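Local coordinates for protein glucokinase (Leishmania braziliensis MHOM/BR/75/M2904, PDB 6EDI) that probably phosphorylates D-glucose with ATP, as expected of a dimeric glucokinase of the actin-like ATPase clan, at residues A[45-50]-A[131-136]; A[94-99]-A[105-110]; A[336-341]-A[386-391]. All blocks are in the same frame, centred on the assembly; numbering follows the deposited sequence.

Contact 1 (A[45-50]-A[131-136]); sequences CDVGGT and NNLKGI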
# COMPACT_ATOMS: atom_id res chain seq x y z
N CYS A 45 6.33 -17.41 16.10
CA CYS A 45 7.12 -18.37 15.35
C CYS A 45 7.76 -17.64 14.18
O CYS A 45 7.11 -16.83 13.52
CB CYS A 45 6.26 -19.53 14.85
SG CYS A 45 7.09 -20.73 13.76
N ASP A 46 9.04 -17.90 13.94
CA ASP A 46 9.72 -17.33 12.79
C ASP A 46 10.58 -18.42 12.18
O ASP A 46 11.17 -19.24 12.90
CB ASP A 46 10.55 -16.12 13.20
CG ASP A 46 11.45 -15.61 12.08
OD1 ASP A 46 12.59 -16.10 11.96
OD2 ASP A 46 11.02 -14.71 11.31
N VAL A 47 10.63 -18.46 10.85
CA VAL A 47 11.47 -19.41 10.13
C VAL A 47 12.58 -18.67 9.38
O VAL A 47 12.33 -17.65 8.75
CB VAL A 47 10.64 -20.23 9.14
CG1 VAL A 47 11.53 -21.24 8.44
CG2 VAL A 47 9.53 -20.95 9.87
N GLY A 48 13.81 -19.16 9.49
CA GLY A 48 14.94 -18.59 8.76
C GLY A 48 16.16 -19.49 8.83
O GLY A 48 16.62 -19.85 9.92
N GLY A 49 16.70 -19.86 7.67
CA GLY A 49 17.78 -20.82 7.63
C GLY A 49 17.29 -22.23 7.93
O GLY A 49 16.35 -22.71 7.30
N THR A 50 17.92 -22.89 8.89
CA THR A 50 17.52 -24.23 9.31
C THR A 50 16.77 -24.17 10.60
O THR A 50 16.64 -25.18 11.30
CB THR A 50 18.73 -25.12 9.59
OG1 THR A 50 19.82 -24.34 10.09
CG2 THR A 50 19.13 -25.83 8.35
N ASN A 131 12.77 -20.94 -2.00
CA ASN A 131 13.86 -21.35 -2.88
C ASN A 131 14.76 -22.42 -2.25
O ASN A 131 15.33 -23.25 -2.97
CB ASN A 131 14.68 -20.14 -3.34
CG ASN A 131 15.27 -19.37 -2.18
OD1 ASN A 131 14.63 -19.22 -1.14
ND2 ASN A 131 16.50 -18.89 -2.34
N ASN A 132 14.87 -22.41 -0.92
CA ASN A 132 15.77 -23.35 -0.22
C ASN A 132 15.09 -24.35 0.74
O ASN A 132 15.75 -25.14 1.42
CB ASN A 132 16.94 -22.62 0.45
CG ASN A 132 16.52 -21.76 1.63
OD1 ASN A 132 15.50 -22.00 2.27
ND2 ASN A 132 17.34 -20.75 1.94
N LEU A 133 13.76 -24.30 0.80
CA LEU A 133 13.00 -25.25 1.59
C LEU A 133 11.98 -25.92 0.70
O LEU A 133 11.57 -25.36 -0.33
CB LEU A 133 12.29 -24.56 2.77
CG LEU A 133 13.15 -23.96 3.87
CD1 LEU A 133 12.28 -23.15 4.82
CD2 LEU A 133 13.85 -25.06 4.62
N LYS A 134 11.55 -27.11 1.11
CA LYS A 134 10.52 -27.86 0.41
C LYS A 134 9.14 -27.54 0.97
O LYS A 134 9.01 -27.12 2.12
CB LYS A 134 10.79 -29.35 0.61
CG LYS A 134 10.23 -30.22 -0.47
CD LYS A 134 11.33 -30.99 -1.17
CE LYS A 134 11.03 -31.08 -2.66
NZ LYS A 134 9.59 -31.37 -2.90
N GLY A 135 8.10 -27.74 0.17
CA GLY A 135 6.75 -27.76 0.70
C GLY A 135 6.05 -26.41 0.72
O GLY A 135 6.64 -25.37 0.45
N ILE A 136 4.76 -26.46 1.06
CA ILE A 136 3.96 -25.27 1.22
C ILE A 136 3.47 -25.18 2.67
O ILE A 136 3.05 -26.18 3.25
CB ILE A 136 2.75 -25.29 0.26
CG1 ILE A 136 3.24 -25.47 -1.18
CG2 ILE A 136 1.89 -24.03 0.42
CD1 ILE A 136 4.21 -24.40 -1.66
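V47 and L133 meet through one methyl group each, where strand 41-48 of an actin-like ATPase fold runs into its glycine turn. The sequence D46-V47-G48-G49-T50 matches the phosphate-binding turn of this clan. By family analogy the turn probably faces the phosphates of ATP. The partner, 131-136, is the loop between strands 126-127 and 137-138.

V47 carries the strand side of the contact. Its CG1 lies opposite the backbone N (chi1 -178°). This rotation turns CG1 to the loop, and V47 CG1 stands 4.2 Å from L133 CD1. The two side chains meet at a slant, and the touch is purely apolar. V47 also rests on P118 and on L84 of helix 84-98. The valine is buried, while L133 stays partly exposed.

L133 reaches in from the loop with its CB aimed at the strand. CD1 lies anti to CA (chi2 171°), so the side chain extends fully before it meets V47. The other branch, CD2, turns to the backbone of the glycine turn. With CD1 at V47 and CD2 by G49, the leucine spans both the last part of the strand and the turn beyond it. G49 has positive phi (73°), which suits a residue with no CB.

D46 points elsewhere. Its OD2 is hydrogen-bonded to S116 OG, and the main chains of V47 and S116 are bonded too. These bonds tie strand 41-48 to strand 110-117. At the end of the strand, G48 O is hydrogen-bonded to S51 OG, a bond that spans G49 and T50. The contact with the loop is much slighter, burying 94 Å² in all. At the turn itself, L133 CD2 approaches the carbonyl oxygen G49 O to 4.4 Å.

Contact 2 (A[94-99]-A[105-110]); sequences HLKKNL and SFLRRV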
# COMPACT_ATOMS: atom_id res chain seq x y z
N HIS A 94 4.19 -31.34 24.76
CA HIS A 94 5.01 -31.04 25.94
C HIS A 94 4.21 -30.29 26.99
O HIS A 94 4.37 -30.53 28.18
CB HIS A 94 6.24 -30.20 25.58
CG HIS A 94 6.96 -29.65 26.78
ND1 HIS A 94 7.97 -30.33 27.41
CD2 HIS A 94 6.81 -28.49 27.45
CE1 HIS A 94 8.41 -29.61 28.43
NE2 HIS A 94 7.73 -28.49 28.47
N LEU A 95 3.37 -29.35 26.54
CA LEU A 95 2.54 -28.59 27.45
C LEU A 95 1.51 -29.47 28.17
O LEU A 95 1.26 -29.28 29.36
CB LEU A 95 1.83 -27.43 26.73
CG LEU A 95 2.70 -26.29 26.20
CD1 LEU A 95 1.82 -25.29 25.43
CD2 LEU A 95 3.43 -25.60 27.32
N LYS A 96 0.92 -30.42 27.45
CA LYS A 96 -0.08 -31.31 28.04
C LYS A 96 0.59 -32.33 28.97
O LYS A 96 -0.02 -32.80 29.93
CB LYS A 96 -0.88 -32.05 26.97
CG LYS A 96 -1.25 -31.23 25.72
CD LYS A 96 -2.36 -30.21 25.95
CE LYS A 96 -3.48 -30.38 24.92
NZ LYS A 96 -2.91 -30.66 23.56
N LYS A 97 1.85 -32.66 28.68
CA LYS A 97 2.59 -33.65 29.45
C LYS A 97 3.32 -33.06 30.66
O LYS A 97 3.54 -33.76 31.65
CB LYS A 97 3.62 -34.37 28.57
CG LYS A 97 3.09 -35.44 27.64
CD LYS A 97 4.26 -36.06 26.88
CE LYS A 97 3.82 -37.09 25.86
NZ LYS A 97 4.99 -37.75 25.22
N ASN A 98 3.71 -31.79 30.57
CA ASN A 98 4.48 -31.15 31.64
C ASN A 98 3.77 -30.00 32.35
O ASN A 98 4.39 -29.30 33.16
CB ASN A 98 5.86 -30.71 31.14
CG ASN A 98 6.73 -31.87 30.70
OD1 ASN A 98 7.49 -32.43 31.49
ND2 ASN A 98 6.63 -32.23 29.42
N LEU A 99 2.49 -29.80 32.08
CA LEU A 99 1.69 -28.86 32.87
C LEU A 99 0.64 -29.64 33.66
O LEU A 99 0.10 -30.63 33.17
CB LEU A 99 1.07 -27.75 32.00
CG LEU A 99 2.09 -26.74 31.48
CD1 LEU A 99 1.53 -25.74 30.48
CD2 LEU A 99 2.72 -25.99 32.65
N SER A 105 -5.15 -24.01 31.53
CA SER A 105 -5.25 -22.60 31.92
C SER A 105 -4.39 -21.70 31.02
O SER A 105 -4.70 -20.52 30.83
CB SER A 105 -4.87 -22.40 33.39
OG SER A 105 -3.49 -22.67 33.61
N PHE A 106 -3.33 -22.27 30.45
CA PHE A 106 -2.46 -21.53 29.54
C PHE A 106 -3.09 -21.33 28.15
O PHE A 106 -3.23 -20.20 27.67
CB PHE A 106 -1.12 -22.26 29.40
CG PHE A 106 -0.06 -21.45 28.71
CD1 PHE A 106 0.50 -20.34 29.34
CD2 PHE A 106 0.38 -21.79 27.44
CE1 PHE A 106 1.49 -19.59 28.72
CE2 PHE A 106 1.37 -21.05 26.80
CZ PHE A 106 1.92 -19.94 27.45
N LEU A 107 -3.47 -22.43 27.53
CA LEU A 107 -3.94 -22.42 26.15
C LEU A 107 -5.23 -21.62 25.98
O LEU A 107 -5.51 -21.12 24.90
CB LEU A 107 -4.11 -23.84 25.62
CG LEU A 107 -2.86 -24.70 25.44
CD1 LEU A 107 -3.23 -26.10 24.97
CD2 LEU A 107 -1.88 -24.05 24.45
N ARG A 108 -6.02 -21.51 27.04
CA ARG A 108 -7.27 -20.76 26.93
C ARG A 108 -7.02 -19.27 26.79
O ARG A 108 -7.91 -18.52 26.40
CB ARG A 108 -8.17 -20.99 28.14
CG ARG A 108 -8.59 -22.43 28.34
CD ARG A 108 -9.02 -23.12 27.05
NE ARG A 108 -9.45 -24.49 27.35
CZ ARG A 108 -8.61 -25.50 27.53
NH1 ARG A 108 -7.30 -25.28 27.44
NH2 ARG A 108 -9.07 -26.71 27.81
N ARG A 109 -5.81 -18.83 27.11
CA ARG A 109 -5.47 -17.41 27.01
C ARG A 109 -4.72 -17.07 25.72
O ARG A 109 -4.32 -15.93 25.52
CB ARG A 109 -4.70 -16.94 28.24
CG ARG A 109 -5.54 -16.93 29.52
CD ARG A 109 -4.71 -16.56 30.73
NE ARG A 109 -3.76 -17.60 31.07
CZ ARG A 109 -2.44 -17.45 31.09
NH1 ARG A 109 -1.90 -16.27 30.80
NH2 ARG A 109 -1.65 -18.47 31.42
N VAL A 110 -4.59 -18.05 24.83
CA VAL A 110 -3.93 -17.83 23.54
C VAL A 110 -4.80 -16.91 22.71
O VAL A 110 -5.90 -17.28 22.32
CB VAL A 110 -3.66 -19.15 22.76
CG1 VAL A 110 -3.05 -18.84 21.38
CG2 VAL A 110 -2.71 -20.05 23.53
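L95, F106 and L107 form the apolar part of this contact, and one methyl does most of the touching. L95 CD1 lies 4.0 Å from L107 CD2. The same L95 CD1 comes within 4.3 Å of F106 CD2, approaching the ring obliquely. L95 is stretched out, with CD1 anti to CA (chi2 176°), and this carries the methyl across to the short helix. L107 uses both of its branches. While CD2 faces L95, the L107 CD1 methyl meets K96 CE at 4.3 Å. The lysine thus contributes its alkyl chain here, and its NZ has a long, weak ion pair with E145.

The surroundings complete the apolar cluster. L95 also packs on L26 and L30 of helix 26-32. The F106 ring stacks edge-to-face with F56 and touches I41.

The segments belong to a beta-alpha-beta crossover of the RNase H-like fold. Helix 84-98 links strand 67-75 to strand 110-117 of the same sheet. Helix 104-107 and the type I turn L107-V110 make the last bend before that strand.

The polar bonds described next lie within each segment. At the end of the long helix, H94 O accepts two bonds from N98. N98 N gives one of 2.8 Å to H94 O. N98 ND2 bends back to give the other to H94 O at 3.1 Å, in the carbonyl plane and on a lone pair (159° at the hydrogen). N98 CB lies over one face of the H94 imidazole, offset toward its rim. H94 NE2 is hydrogen-bonded to A27 N.

Three backbone carbonyls grip the R109 guanidinium. R109 NE bonds to S105 O at 3.1 Å, with the donor tilted from the carbonyl plane. R109 NH1 is bonded to G39 O and R109 NH2 to W36 O.

Contact 3 (A[336-341]-A[386-391]); sequences ETTMQF and SRTTFL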
# COMPACT_ATOMS: atom_id res chain seq x y z
N GLU A 336 10.33 7.85 -3.22
CA GLU A 336 9.19 7.25 -3.91
C GLU A 336 8.13 6.68 -2.96
O GLU A 336 6.93 6.89 -3.16
CB GLU A 336 9.63 6.18 -4.91
CG GLU A 336 10.54 6.66 -6.05
CD GLU A 336 10.11 7.98 -6.70
OE1 GLU A 336 8.89 8.27 -6.80
OE2 GLU A 336 11.00 8.73 -7.13
N THR A 337 8.54 5.96 -1.92
CA THR A 337 7.56 5.35 -1.02
C THR A 337 6.86 6.40 -0.18
O THR A 337 5.66 6.29 0.11
CB THR A 337 8.19 4.23 -0.14
OG1 THR A 337 9.18 4.79 0.73
CG2 THR A 337 8.83 3.16 -1.02
N THR A 338 7.61 7.45 0.19
CA THR A 338 7.09 8.54 0.99
C THR A 338 6.05 9.29 0.19
O THR A 338 4.97 9.64 0.71
CB THR A 338 8.21 9.49 1.43
OG1 THR A 338 9.15 8.77 2.25
CG2 THR A 338 7.67 10.68 2.20
N MET A 339 6.34 9.55 -1.08
CA MET A 339 5.31 10.17 -1.91
C MET A 339 4.08 9.26 -2.10
O MET A 339 2.96 9.72 -1.97
CB MET A 339 5.89 10.59 -3.27
CG MET A 339 4.87 11.33 -4.15
SD MET A 339 4.35 12.90 -3.45
CE MET A 339 2.59 12.63 -3.30
N GLN A 340 4.25 7.98 -2.40
CA GLN A 340 3.06 7.17 -2.71
C GLN A 340 2.15 6.98 -1.52
O GLN A 340 0.93 6.98 -1.66
CB GLN A 340 3.44 5.79 -3.22
CG GLN A 340 4.16 5.77 -4.54
CD GLN A 340 4.62 4.38 -4.85
OE1 GLN A 340 5.75 4.00 -4.51
NE2 GLN A 340 3.73 3.59 -5.44
N PHE A 341 2.74 6.79 -0.35
CA PHE A 341 1.97 6.47 0.84
C PHE A 341 1.70 7.64 1.80
O PHE A 341 0.90 7.51 2.76
CB PHE A 341 2.71 5.36 1.60
CG PHE A 341 2.86 4.09 0.82
CD1 PHE A 341 1.74 3.41 0.36
CD2 PHE A 341 4.13 3.55 0.57
CE1 PHE A 341 1.86 2.21 -0.34
CE2 PHE A 341 4.27 2.35 -0.13
CZ PHE A 341 3.14 1.68 -0.60
N SER A 386 8.77 16.10 3.00
CA SER A 386 9.31 16.65 4.25
C SER A 386 8.30 16.59 5.40
O SER A 386 8.63 16.92 6.54
CB SER A 386 9.78 18.09 4.03
OG SER A 386 8.72 18.87 3.52
N ARG A 387 7.07 16.16 5.10
CA ARG A 387 6.07 15.98 6.15
C ARG A 387 6.41 14.80 7.04
O ARG A 387 5.94 14.72 8.18
CB ARG A 387 4.68 15.76 5.54
CG ARG A 387 4.20 16.91 4.67
CD ARG A 387 2.85 16.57 4.07
NE ARG A 387 2.29 17.65 3.25
CZ ARG A 387 1.08 17.61 2.70
NH1 ARG A 387 0.31 16.56 2.91
NH2 ARG A 387 0.65 18.63 1.96
N THR A 388 7.23 13.89 6.51
CA THR A 388 7.48 12.59 7.14
C THR A 388 8.67 12.58 8.09
O THR A 388 9.76 13.04 7.75
CB THR A 388 7.65 11.49 6.05
OG1 THR A 388 6.45 11.41 5.27
CG2 THR A 388 7.94 10.13 6.67
N THR A 389 8.45 12.03 9.29
CA THR A 389 9.50 11.84 10.28
C THR A 389 10.22 10.54 9.97
O THR A 389 9.58 9.49 9.85
CB THR A 389 8.87 11.78 11.69
OG1 THR A 389 8.28 13.06 12.00
CG2 THR A 389 9.89 11.42 12.76
N PHE A 390 11.55 10.60 9.82
CA PHE A 390 12.34 9.39 9.54
C PHE A 390 13.02 8.88 10.80
O PHE A 390 13.53 9.67 11.60
CB PHE A 390 13.40 9.64 8.47
CG PHE A 390 12.90 9.45 7.06
CD1 PHE A 390 11.84 10.20 6.58
CD2 PHE A 390 13.51 8.54 6.22
CE1 PHE A 390 11.38 10.03 5.28
CE2 PHE A 390 13.08 8.36 4.92
CZ PHE A 390 12.01 9.10 4.45
N LEU A 391 12.99 7.57 10.96
CA LEU A 391 13.60 6.89 12.10
C LEU A 391 14.55 5.80 11.62
O LEU A 391 14.40 5.28 10.52
CB LEU A 391 12.53 6.27 13.01
CG LEU A 391 11.38 7.12 13.54
CD1 LEU A 391 10.49 6.26 14.42
CD2 LEU A 391 11.89 8.33 14.32
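T338 meets both T388 and F390, with a different branch for each. The contact lies in the second RNase H-like half of the actin-like ATPase fold. Helix 317-341 packs here against the start of strand 389-393, and all three touching residues are buried.

The van der Waals contacts come first. T338 CG2 lies anti to the backbone N and reaches across to T388. There T338 CG2 comes 3.4 Å from T388 OG1. The same methyl, T338 CG2, is 3.9 Å from T388 CB. The two threonines lie side by side and point opposite ways. F390 enters from further along the strand. Its ring presents an edge to T338, with F390 CZ 3.6 Å from T338 OG1. The hydroxyl oxygen lies near the ring plane.

Hydrogen bonds engage both hydroxyls elsewhere. T338 OG1 is set beside its own backbone N (chi1 -62°) and is bonded to T334 O, one turn back in the helix. T388 OG1 is bonded to P343 O, in the link that leads from the helix to strand 345-348. The contact between T338 and T388 is therefore one of methyl against oxygen, with each hydroxyl satisfied by a main-chain carbonyl.

Main-chain bonds fix the strand. T389 pairs with L344 and C346 on one side, and F390 with M181 and W182 on the other. The F390 ring also meets the W182 ring, and touches I331 and T334 of the helix.

Another face of this helix end lies at the dimer interface. Q340 OE1 is hydrogen-bonded to Q340 NE2 of the second subunit, and E336 OE2 to S239 OG of that subunit. Back at the strand, T388 O lies in the F390 ring plane at its edge, 3.7 Å from F390 CD1.

How the contacts relate
From the N terminus, contact 1 opens first, at the end of strand 41-48. The chain then passes through strands 51-58 and 67-75 and helix 84-98. Contact 2 closes a very short loop, joining that helix to the short helix 104-107 before strand 110-117. It is nested inside the larger loop of contact 1, which joins strand 41-48 to the loop between strands 126-127 and 137-138. Their centres are 27 Å apart. Contact 3 follows in series. It ties helix 317-341 to strand 389-393 of the second six-stranded sheet, after a loop of mostly helical chain. It lies across the chain's centre from the other two, about 44 Å from contact 2 between centres.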